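Local coordinates for protein anthranilate-CoA ligase (Stigmatella aurantiaca, PDB 4WV3) that belongs to the ANL clan of AMP-binding enzymes, in which a large N-terminal region is followed by a smaller C-terminal domain, at residues T67-E72 with A216-T221; I90-K95 with Q115-L120; S76-V81 with F230-G235. One frame throughout, in Å; residues are numbered along the deposited sequence.

Contact 1: T67-E72 with A216-T221; sequences TLDSAE and AKLFFT. With 3UK (5'-O-[(S)-[(2-aminobenzoyl)oxy](hydroxy)phosphoryl]adenosine), chain C.
Asp69 meets Lys217 and Leu218 and gives up more surface to the contact than any other residue here. Its carboxylate is carried to the 216-221 segment by a chi1 of -85°, which sets CG anti to the carbonyl carbon and beside the backbone N. From there OD1 accepts the backbone N-H of Leu218, with OD1 and N 3.0 Å apart. The N-H...O angle of 158° is close to straight, and the N-H arrives on the syn side of the carboxylate, slightly tilted from its plane.

Around this bond the carboxylate has carbon neighbours. The aliphatic chain of Lys217, bent at chi2, passes Asp69 obliquely and brings CD within 3.5 Å of Asp69 OD1. Leu218 CG, 3.6 Å from Asp69 OD1, comes from roughly the other side of that oxygen from Lys217 CD. The second oxygen, Asp69 OD2, lies 3.4 Å from Lys217 CA. The ammonium group is not the partner: Lys217 NZ stands 4.6 Å from Asp69 OD2 and bonds to the carbonyl O of Gly243.

The 216-221 loop then turns, Phe220 N bonding to Lys217 O, and enters the ligand pocket. Thr221 OG1 accepts from N32 of 3UK at 2.7 Å and also bonds to the carbonyl O of Phe323, while the edge of the Phe220 ring faces 3UK O01.

The chemistry is thus one backbone N-H bond to a buried carboxylate, probably charge-assisted. The nearby lysine probably helps to keep Asp69 ionised, and the bond ties the lead-in to helix 71-83 to a loop that touches 3UK.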
loop_
_atom_site.group_PDB
_atom_site.type_symbol
_atom_site.label_atom_id
_atom_site.label_comp_id
_atom_site.label_asym_id
_atom_site.label_seq_id
_atom_site.Cartn_x
_atom_site.Cartn_y
_atom_site.Cartn_z
ATOM N N THR A 67 4.734 13.265 -7.643
ATOM C CA THR A 67 5.589 14.030 -6.741
ATOM C C THR A 67 5.713 13.362 -5.375
ATOM O O THR A 67 5.009 12.398 -5.077
ATOM C CB THR A 67 5.089 15.481 -6.573
ATOM O OG1 THR A 67 5.950 16.183 -5.668
ATOM C CG2 THR A 67 3.668 15.503 -6.037
ATOM N N LEU A 68 6.619 13.885 -4.554
ATOM C CA LEU A 68 6.883 13.331 -3.231
ATOM C C LEU A 68 5.697 13.528 -2.293
ATOM O O LEU A 68 4.845 14.386 -2.530
ATOM C CB LEU A 68 8.122 13.994 -2.628
ATOM C CG LEU A 68 9.374 14.036 -3.507
ATOM C CD1 LEU A 68 10.456 14.885 -2.858
ATOM C CD2 LEU A 68 9.883 12.631 -3.778
ATOM N N ASP A 69 5.643 12.726 -1.231
ATOM C CA ASP A 69 4.645 12.914 -0.183
ATOM C C ASP A 69 4.861 14.325 0.340
ATOM O O ASP A 69 5.898 14.629 0.928
ATOM C CB ASP A 69 4.788 11.851 0.908
ATOM C CG ASP A 69 4.049 10.570 0.577
ATOM O OD1 ASP A 69 3.811 10.310 -0.621
ATOM O OD2 ASP A 69 3.704 9.822 1.518
ATOM N N SER A 70 3.877 15.187 0.114
ATOM C CA SER A 70 4.020 16.599 0.435
ATOM C C SER A 70 2.669 17.298 0.476
ATOM O O SER A 70 1.635 16.700 0.179
ATOM C CB SER A 70 4.946 17.327 -0.539
ATOM O OG SER A 70 4.495 17.170 -1.875
ATOM N N ALA A 71 2.691 18.574 0.848
ATOM C CA ALA A 71 1.488 19.391 0.860
ATOM C C ALA A 71 0.960 19.568 -0.558
ATOM O O ALA A 71 -0.250 19.590 -0.783
ATOM C CB ALA A 71 1.779 20.743 1.487
ATOM N N GLU A 72 1.877 19.687 -1.513
ATOM C CA GLU A 72 1.511 19.894 -2.910
ATOM C C GLU A 72 0.844 18.661 -3.512
ATOM O O GLU A 72 0.039 18.778 -4.433
ATOM C CB GLU A 72 2.733 20.290 -3.744
ATOM C CG GLU A 72 3.255 21.691 -3.472
ATOM C CD GLU A 72 4.073 21.779 -2.199
ATOM O OE1 GLU A 72 4.457 20.719 -1.663
ATOM O OE2 GLU A 72 4.331 22.910 -1.735
ATOM N N ALA A 216 4.233 4.372 4.035
ATOM C CA ALA A 216 3.642 4.121 2.728
ATOM C C ALA A 216 3.298 5.438 2.045
ATOM O O ALA A 216 2.745 6.345 2.667
ATOM C CB ALA A 216 2.400 3.255 2.866
ATOM N N LYS A 217 3.629 5.537 0.763
ATOM C CA LYS A 217 3.436 6.773 0.015
ATOM C C LYS A 217 1.982 6.981 -0.393
ATOM O O LYS A 217 1.150 6.084 -0.256
ATOM C CB LYS A 217 4.340 6.795 -1.216
ATOM C CG LYS A 217 5.821 6.704 -0.894
ATOM C CD LYS A 217 6.256 7.853 -0.000
ATOM C CE LYS A 217 7.751 7.815 0.257
ATOM N NZ LYS A 217 8.193 8.975 1.080
ATOM N N LEU A 218 1.687 8.172 -0.904
ATOM C CA LEU A 218 0.318 8.550 -1.239
ATOM C C LEU A 218 -0.178 7.967 -2.566
ATOM O O LEU A 218 -1.371 8.025 -2.860
ATOM C CB LEU A 218 0.164 10.074 -1.223
ATOM C CG LEU A 218 0.295 10.722 0.159
ATOM C CD1 LEU A 218 0.369 12.236 0.048
ATOM C CD2 LEU A 218 -0.860 10.306 1.058
ATOM N N PHE A 219 0.728 7.408 -3.364
ATOM C CA PHE A 219 0.308 6.709 -4.577
ATOM C C PHE A 219 -0.101 5.274 -4.252
ATOM O O PHE A 219 -0.789 4.619 -5.033
ATOM C CB PHE A 219 1.380 6.757 -5.677
ATOM C CG PHE A 219 2.725 6.222 -5.258
ATOM C CD1 PHE A 219 2.966 4.857 -5.217
ATOM C CD2 PHE A 219 3.759 7.088 -4.942
ATOM C CE1 PHE A 219 4.205 4.366 -4.845
ATOM C CE2 PHE A 219 5.002 6.603 -4.574
ATOM C CZ PHE A 219 5.224 5.240 -4.523
ATOM N N PHE A 220 0.332 4.803 -3.089
ATOM C CA PHE A 220 -0.074 3.506 -2.567
ATOM C C PHE A 220 -1.341 3.713 -1.744
ATOM O O PHE A 220 -1.332 4.468 -0.772
ATOM C CB PHE A 220 1.039 2.936 -1.683
ATOM C CG PHE A 220 0.861 1.488 -1.325
ATOM C CD1 PHE A 220 -0.075 0.702 -1.976
ATOM C CD2 PHE A 220 1.633 0.912 -0.329
ATOM C CE1 PHE A 220 -0.236 -0.629 -1.641
ATOM C CE2 PHE A 220 1.478 -0.417 0.010
ATOM C CZ PHE A 220 0.543 -1.187 -0.647
ATOM N N THR A 221 -2.428 3.048 -2.130
ATOM C CA THR A 221 -3.722 3.255 -1.476
ATOM C C THR A 221 -3.711 2.878 0.003
ATOM O O THR A 221 -4.570 3.318 0.770
ATOM C CB THR A 221 -4.872 2.513 -2.193
ATOM O OG1 THR A 221 -4.572 1.114 -2.277
ATOM C CG2 THR A 221 -5.082 3.075 -3.591
HETATM C C10 3UK C . -0.870 -8.620 -0.329
HETATM C C15 3UK C . -1.074 -8.822 2.147
HETATM C C17 3UK C . -0.809 -10.559 3.721
HETATM C C21 3UK C . -2.000 -9.498 -0.788
HETATM C C26 3UK C . -2.805 -2.833 0.279
HETATM C C28 3UK C . -3.422 -2.579 2.600
HETATM O O01 3UK C . -0.863 -3.918 -0.659
HETATM C C02 3UK C . -2.002 -3.560 -0.861
HETATM O O03 3UK C . -2.484 -3.448 -2.194
HETATM P P04 3UK C . -1.656 -4.033 -3.420
HETATM O O05 3UK C . -2.427 -3.716 -4.740
HETATM O O06 3UK C . -1.472 -5.625 -3.322
HETATM C C07 3UK C . -2.417 -6.403 -2.572
HETATM C C08 3UK C . -1.786 -7.730 -2.259
HETATM O O09 3UK C . -0.751 -7.557 -1.265
HETATM N N11 3UK C . -1.135 -8.095 0.971
HETATM C C12 3UK C . -1.477 -6.804 1.258
HETATM N N13 3UK C . -1.639 -6.695 2.606
HETATM C C14 3UK C . -1.395 -7.932 3.181
HETATM N N16 3UK C . -0.787 -10.117 2.437
HETATM N N18 3UK C . -1.104 -9.768 4.744
HETATM C C19 3UK C . -1.398 -8.475 4.541
HETATM N N20 3UK C . -1.713 -7.634 5.642
HETATM O O22 3UK C . -1.485 -10.601 -1.510
HETATM C C23 3UK C . -2.781 -8.645 -1.670
HETATM O O24 3UK C . -3.402 -9.439 -2.700
HETATM O O25 3UK C . -0.297 -3.357 -3.485
HETATM C C27 3UK C . -2.689 -3.242 1.585
HETATM C C29 3UK C . -4.287 -1.482 2.267
HETATM C C30 3UK C . -4.407 -1.074 0.961
HETATM C C31 3UK C . -3.672 -1.735 -0.054
HETATM N N32 3UK C . -3.798 -1.300 -1.446
#

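Contact 2: I90-K95 with Q115-L120; sequences INTLLK and QEFLPL
Phe117 is turned toward Thr92 by a chi1 of -55°, which places CG anti to its own carbonyl carbon, and by a chi2 of -51°, which sets the twist of the ring. These two torsions carry the far end of the phenyl, CZ with CE1 and CE2, to the threonine. The two side chains cross at about a right angle. Both branches of Thr92 take part: OG1 lies 3.2 Å from Phe117 CZ, in an oblique approach to the ring, and CG2 is 3.6 Å from the same CZ. The backbone adds a third touch, Thr92 O to Phe117 CE1. Within its own segment the phenyl is backed by Glu116, whose CG sits 3.6 Å above the ring plane and over its centre, while Leu68 also packs on Phe117.

A second, thinner touch lies further along. Leu120, in the first turn of helix 118-122, brings CD2 to 3.6 Å from the carbonyl O of Leu94, and its side chain also rests on Pro96. Between the two segments the touches are van der Waals ones; the polar bonds of the 90-95 loop lie within it and to helix 96-105. Asn91 OD1 accepts the N-H of Leu93 at 2.8 Å (N-H...O 151°), which is an Asx turn, and Tyr99 OH bonds both Asn91 O and Leu94 N.

In topology, strand 86-89, helix 96-105 and strand 110-114 make a beta-alpha-beta crossover in the five-stranded parallel sheet, passing over strand 62-66. Both segments follow the C-terminal ends of their strands, 90-95 as a loop and 115-120 as a short connection running into helix 118-122, at the edge where an alpha/beta sheet of this kind usually carries its functional loops.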
loop_
_atom_site.group_PDB
_atom_site.type_symbol
_atom_site.label_atom_id
_atom_site.label_comp_id
_atom_site.label_asym_id
_atom_site.label_seq_id
_atom_site.Cartn_x
_atom_site.Cartn_y
_atom_site.Cartn_z
ATOM N N ILE A 90 0.984 8.440 -9.213
ATOM C CA ILE A 90 1.994 7.610 -9.858
ATOM C C ILE A 90 3.165 7.280 -8.932
ATOM O O ILE A 90 3.597 8.116 -8.138
ATOM C CB ILE A 90 2.517 8.285 -11.144
ATOM C CG1 ILE A 90 1.342 8.784 -11.990
ATOM C CG2 ILE A 90 3.386 7.328 -11.948
ATOM C CD1 ILE A 90 1.755 9.498 -13.255
ATOM N N ASN A 91 3.659 6.049 -9.038
ATOM C CA ASN A 91 4.828 5.593 -8.293
ATOM C C ASN A 91 6.038 6.493 -8.536
ATOM O O ASN A 91 6.365 6.822 -9.677
ATOM C CB ASN A 91 5.157 4.146 -8.675
ATOM C CG ASN A 91 6.194 3.510 -7.763
ATOM O OD1 ASN A 91 7.126 4.165 -7.297
ATOM N ND2 ASN A 91 6.035 2.216 -7.510
ATOM N N THR A 92 6.704 6.874 -7.452
ATOM C CA THR A 92 7.812 7.819 -7.513
ATOM C C THR A 92 9.128 7.170 -7.966
ATOM O O THR A 92 9.986 7.834 -8.552
ATOM C CB THR A 92 7.972 8.569 -6.159
ATOM O OG1 THR A 92 7.634 9.951 -6.334
ATOM C CG2 THR A 92 9.387 8.462 -5.609
ATOM N N LEU A 93 9.271 5.871 -7.719
ATOM C CA LEU A 93 10.487 5.154 -8.102
ATOM C C LEU A 93 10.558 4.387 -9.421
ATOM O O LEU A 93 11.318 3.426 -9.543
ATOM C CB LEU A 93 10.997 4.282 -6.949
ATOM C CG LEU A 93 11.579 4.964 -5.706
ATOM C CD1 LEU A 93 12.293 6.262 -6.073
ATOM C CD2 LEU A 93 10.510 5.195 -4.646
ATOM N N LEU A 94 9.780 4.814 -10.410
ATOM C CA LEU A 94 9.814 4.177 -11.724
ATOM C C LEU A 94 10.792 4.646 -12.796
ATOM O O LEU A 94 11.483 5.651 -12.631
ATOM C CB LEU A 94 8.381 4.272 -12.253
ATOM C CG LEU A 94 7.297 3.494 -11.507
ATOM C CD1 LEU A 94 5.968 3.596 -12.238
ATOM C CD2 LEU A 94 7.703 2.042 -11.324
ATOM N N LYS A 95 10.837 3.901 -13.897
ATOM C CA LYS A 95 11.692 4.224 -15.033
ATOM C C LYS A 95 10.913 5.044 -16.056
ATOM O O LYS A 95 9.686 4.969 -16.103
ATOM C CB LYS A 95 12.203 2.935 -15.682
ATOM C CG LYS A 95 13.011 2.049 -14.752
ATOM C CD LYS A 95 14.298 2.732 -14.323
ATOM C CE LYS A 95 15.054 1.883 -13.318
ATOM N NZ LYS A 95 15.329 0.518 -13.845
ATOM N N GLN A 115 10.361 18.496 -9.456
ATOM C CA GLN A 115 11.497 18.830 -10.311
ATOM C C GLN A 115 12.530 17.707 -10.438
ATOM O O GLN A 115 13.252 17.637 -11.432
ATOM C CB GLN A 115 12.173 20.118 -9.829
ATOM C CG GLN A 115 12.836 20.006 -8.464
ATOM C CD GLN A 115 13.483 21.306 -8.023
ATOM O OE1 GLN A 115 13.170 22.377 -8.544
ATOM N NE2 GLN A 115 14.395 21.217 -7.061
ATOM N N GLU A 116 12.599 16.829 -9.442
ATOM C CA GLU A 116 13.616 15.779 -9.442
ATOM C C GLU A 116 13.219 14.595 -10.321
ATOM O O GLU A 116 14.020 13.690 -10.563
ATOM C CB GLU A 116 13.924 15.311 -8.017
ATOM C CG GLU A 116 12.912 14.341 -7.439
ATOM C CD GLU A 116 13.415 13.673 -6.172
ATOM O OE1 GLU A 116 13.422 14.328 -5.105
ATOM O OE2 GLU A 116 13.812 12.491 -6.247
ATOM N N PHE A 117 11.979 14.616 -10.796
ATOM C CA PHE A 117 11.470 13.590 -11.700
ATOM C C PHE A 117 11.281 14.183 -13.093
ATOM O O PHE A 117 10.981 13.471 -14.051
ATOM C CB PHE A 117 10.137 13.046 -11.186
ATOM C CG PHE A 117 10.190 12.537 -9.775
ATOM C CD1 PHE A 117 11.163 11.631 -9.385
ATOM C CD2 PHE A 117 9.271 12.972 -8.835
ATOM C CE1 PHE A 117 11.213 11.163 -8.086
ATOM C CE2 PHE A 117 9.316 12.511 -7.534
ATOM C CZ PHE A 117 10.289 11.605 -7.159
ATOM N N LEU A 118 11.456 15.499 -13.184
ATOM C CA LEU A 118 11.305 16.242 -14.437
ATOM C C LEU A 118 12.119 15.713 -15.633
ATOM O O LEU A 118 11.593 15.646 -16.745
ATOM C CB LEU A 118 11.587 17.734 -14.212
ATOM C CG LEU A 118 11.222 18.698 -15.342
ATOM C CD1 LEU A 118 9.771 18.513 -15.752
ATOM C CD2 LEU A 118 11.474 20.135 -14.916
ATOM N N PRO A 119 13.401 15.349 -15.424
ATOM C CA PRO A 119 14.127 14.825 -16.588
ATOM C C PRO A 119 13.673 13.422 -16.983
ATOM O O PRO A 119 13.887 13.001 -18.121
ATOM C CB PRO A 119 15.584 14.801 -16.114
ATOM C CG PRO A 119 15.503 14.731 -14.633
ATOM C CD PRO A 119 14.283 15.505 -14.251
ATOM N N LEU A 120 13.048 12.712 -16.049
ATOM C CA LEU A 120 12.543 11.366 -16.305
ATOM C C LEU A 120 11.306 11.395 -17.203
ATOM O O LEU A 120 10.910 10.374 -17.765
ATOM C CB LEU A 120 12.237 10.653 -14.985
ATOM C CG LEU A 120 13.108 9.435 -14.666
ATOM C CD1 LEU A 120 14.584 9.776 -14.814
ATOM C CD2 LEU A 120 12.813 8.892 -13.271
#

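Contact 3: S76-V81 with F230-G235; sequences SFFGIV and FPWYVG
Trp232, the residue that meets Phe78, has its carbonyl O gripped twice: by Asn19 ND2 and, weakly, by Gly235 N at 3.4 Å. The second bond belongs to a Schellman motif in which Ala236 N also returns to Pro231 O; Gly235, with a phi of 95°, is its C-prime residue and ends the helix. The backbone that carries the indole is thus held at a helix terminus.

Across the contact two aromatic side chains do all the touching. In both, chi1 (-79° in Phe78, and similar in Trp232) sets CG anti to the carbonyl carbon, and each CB is directed toward the other segment. Phe78 CE2 is 3.8 Å from Trp232 CZ3 and 3.9 Å from Trp232 CE3. The Phe78 ring and the six-membered ring of Trp232 are nearly parallel, their planes at 20°, yet their centroids lie 5.8 Å apart, so the rings are slid past each other and barely overlap. The helices themselves stay well separated, with Phe78 CA and Trp232 CA 12.0 Å apart.

Leu16 touches both rings; Ala45 meets Phe78, and Val41 and Phe38 meet Trp232, so the pair sits in a buried apolar cluster. Helix 71-83 follows a strand of the five-stranded parallel sheet, while helix 221-234 links neighbouring parallel strands 211-214 and 237-239 of the nine-stranded mixed sheet. Joining helices from two such sheets is consistent with the layered alpha/beta N-terminal domain of ANL enzymes.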
loop_
_atom_site.group_PDB
_atom_site.type_symbol
_atom_site.label_atom_id
_atom_site.label_comp_id
_atom_site.label_asym_id
_atom_site.label_seq_id
_atom_site.Cartn_x
_atom_site.Cartn_y
_atom_site.Cartn_z
ATOM N N SER A 76 -3.085 19.059 -4.770
ATOM C CA SER A 76 -3.281 18.694 -6.167
ATOM C C SER A 76 -4.351 17.616 -6.275
ATOM O O SER A 76 -5.234 17.692 -7.127
ATOM C CB SER A 76 -1.976 18.201 -6.794
ATOM O OG SER A 76 -1.010 19.237 -6.845
ATOM N N PHE A 77 -4.267 16.622 -5.397
ATOM C CA PHE A 77 -5.208 15.505 -5.395
ATOM C C PHE A 77 -6.651 15.971 -5.224
ATOM O O PHE A 77 -7.522 15.623 -6.021
ATOM C CB PHE A 77 -4.847 14.501 -4.298
ATOM C CG PHE A 77 -5.754 13.303 -4.251
ATOM C CD1 PHE A 77 -5.529 12.215 -5.080
ATOM C CD2 PHE A 77 -6.828 13.263 -3.377
ATOM C CE1 PHE A 77 -6.360 11.110 -5.040
ATOM C CE2 PHE A 77 -7.663 12.162 -3.333
ATOM C CZ PHE A 77 -7.429 11.083 -4.165
ATOM N N PHE A 78 -6.902 16.759 -4.185
ATOM C CA PHE A 78 -8.252 17.240 -3.917
ATOM C C PHE A 78 -8.687 18.321 -4.899
ATOM O O PHE A 78 -9.880 18.549 -5.092
ATOM C CB PHE A 78 -8.386 17.718 -2.471
ATOM C CG PHE A 78 -8.565 16.600 -1.485
ATOM C CD1 PHE A 78 -9.790 15.966 -1.357
ATOM C CD2 PHE A 78 -7.512 16.177 -0.693
ATOM C CE1 PHE A 78 -9.962 14.933 -0.456
ATOM C CE2 PHE A 78 -7.678 15.144 0.212
ATOM C CZ PHE A 78 -8.905 14.522 0.330
ATOM N N GLY A 79 -7.719 18.981 -5.525
ATOM C CA GLY A 79 -8.016 19.936 -6.575
ATOM C C GLY A 79 -8.550 19.227 -7.805
ATOM O O GLY A 79 -9.481 19.703 -8.457
ATOM N N ILE A 80 -7.955 18.080 -8.116
ATOM C CA ILE A 80 -8.370 17.267 -9.254
ATOM C C ILE A 80 -9.728 16.613 -9.004
ATOM O O ILE A 80 -10.612 16.650 -9.861
ATOM C CB ILE A 80 -7.336 16.162 -9.549
ATOM C CG1 ILE A 80 -5.999 16.774 -9.965
ATOM C CG2 ILE A 80 -7.844 15.227 -10.633
ATOM C CD1 ILE A 80 -4.832 15.820 -9.834
ATOM N N VAL A 81 -9.882 16.017 -7.826
ATOM C CA VAL A 81 -11.105 15.302 -7.471
ATOM C C VAL A 81 -12.327 16.220 -7.436
ATOM O O VAL A 81 -13.389 15.874 -7.957
ATOM C CB VAL A 81 -10.955 14.577 -6.115
ATOM C CG1 VAL A 81 -12.294 14.038 -5.638
ATOM C CG2 VAL A 81 -9.931 13.456 -6.227
ATOM N N PHE A 230 -8.588 8.546 5.454
ATOM C CA PHE A 230 -9.161 8.054 6.707
ATOM C C PHE A 230 -9.087 9.066 7.866
ATOM O O PHE A 230 -10.097 9.306 8.528
ATOM C CB PHE A 230 -8.557 6.700 7.122
ATOM C CG PHE A 230 -8.740 5.597 6.105
ATOM C CD1 PHE A 230 -9.533 5.776 4.981
ATOM C CD2 PHE A 230 -8.119 4.372 6.284
ATOM C CE1 PHE A 230 -9.696 4.761 4.056
ATOM C CE2 PHE A 230 -8.279 3.352 5.364
ATOM C CZ PHE A 230 -9.070 3.548 4.248
ATOM N N PRO A 231 -7.902 9.660 8.125
ATOM C CA PRO A 231 -7.860 10.603 9.250
ATOM C C PRO A 231 -8.665 11.880 9.008
ATOM O O PRO A 231 -9.281 12.387 9.942
ATOM C CB PRO A 231 -6.368 10.938 9.372
ATOM C CG PRO A 231 -5.807 10.668 8.022
ATOM C CD PRO A 231 -6.567 9.480 7.522
ATOM N N TRP A 232 -8.658 12.389 7.780
ATOM C CA TRP A 232 -9.391 13.614 7.470
ATOM C C TRP A 232 -10.900 13.387 7.479
ATOM O O TRP A 232 -11.679 14.329 7.622
ATOM C CB TRP A 232 -8.942 14.198 6.128
ATOM C CG TRP A 232 -7.622 14.908 6.202
ATOM C CD1 TRP A 232 -6.719 14.852 7.223
ATOM C CD2 TRP A 232 -7.064 15.792 5.222
ATOM N NE1 TRP A 232 -5.631 15.640 6.937
ATOM C CE2 TRP A 232 -5.819 16.229 5.715
ATOM C CE3 TRP A 232 -7.496 16.254 3.974
ATOM C CZ2 TRP A 232 -5.000 17.104 5.004
ATOM C CZ3 TRP A 232 -6.681 17.124 3.272
ATOM C CH2 TRP A 232 -5.449 17.540 3.790
ATOM N N TYR A 233 -11.302 12.130 7.330
ATOM C CA TYR A 233 -12.713 11.763 7.369
ATOM C C TYR A 233 -13.296 11.987 8.763
ATOM O O TYR A 233 -14.493 12.232 8.912
ATOM C CB TYR A 233 -12.890 10.306 6.938
ATOM C CG TYR A 233 -14.318 9.810 6.968
ATOM C CD1 TYR A 233 -15.232 10.207 6.001
ATOM C CD2 TYR A 233 -14.747 8.931 7.954
ATOM C CE1 TYR A 233 -16.537 9.750 6.023
ATOM C CE2 TYR A 233 -16.049 8.470 7.983
ATOM C CZ TYR A 233 -16.939 8.882 7.016
ATOM O OH TYR A 233 -18.236 8.422 7.046
ATOM N N VAL A 234 -12.442 11.909 9.781
ATOM C CA VAL A 234 -12.877 12.101 11.161
ATOM C C VAL A 234 -12.307 13.375 11.782
ATOM O O VAL A 234 -12.575 13.680 12.943
ATOM C CB VAL A 234 -12.504 10.898 12.051
ATOM C CG1 VAL A 234 -13.158 9.632 11.528
ATOM C CG2 VAL A 234 -10.995 10.735 12.123
ATOM N N GLY A 235 -11.519 14.114 11.007
ATOM C CA GLY A 235 -10.965 15.373 11.471
ATOM C C GLY A 235 -9.567 15.266 12.046
ATOM O O GLY A 235 -9.020 16.246 12.554
#

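Along the chain the segments run 67-72, 76-81, 90-95, 115-120, 216-221, 230-235, so contacts 1 and 3 interleave and contact 2 is nested inside the loops that both close. Contacts 1 and 3 share helix 71-83, one at its start and one further along, and on the other side use the loop before helix 221-234 and that helix's end; their centres are about 12 Å apart. Contacts 1 and 2, with centres about 13 Å apart, touch directly, Phe219 reaching the 90-92 backbone. Contacts 2 and 3, centres about 23 Å apart, do not touch. Contacts 1 and 3 join the five-stranded and nine-stranded sheet regions, whereas contact 2 lies within the five-stranded one; contact 1 reaches the bound 3UK.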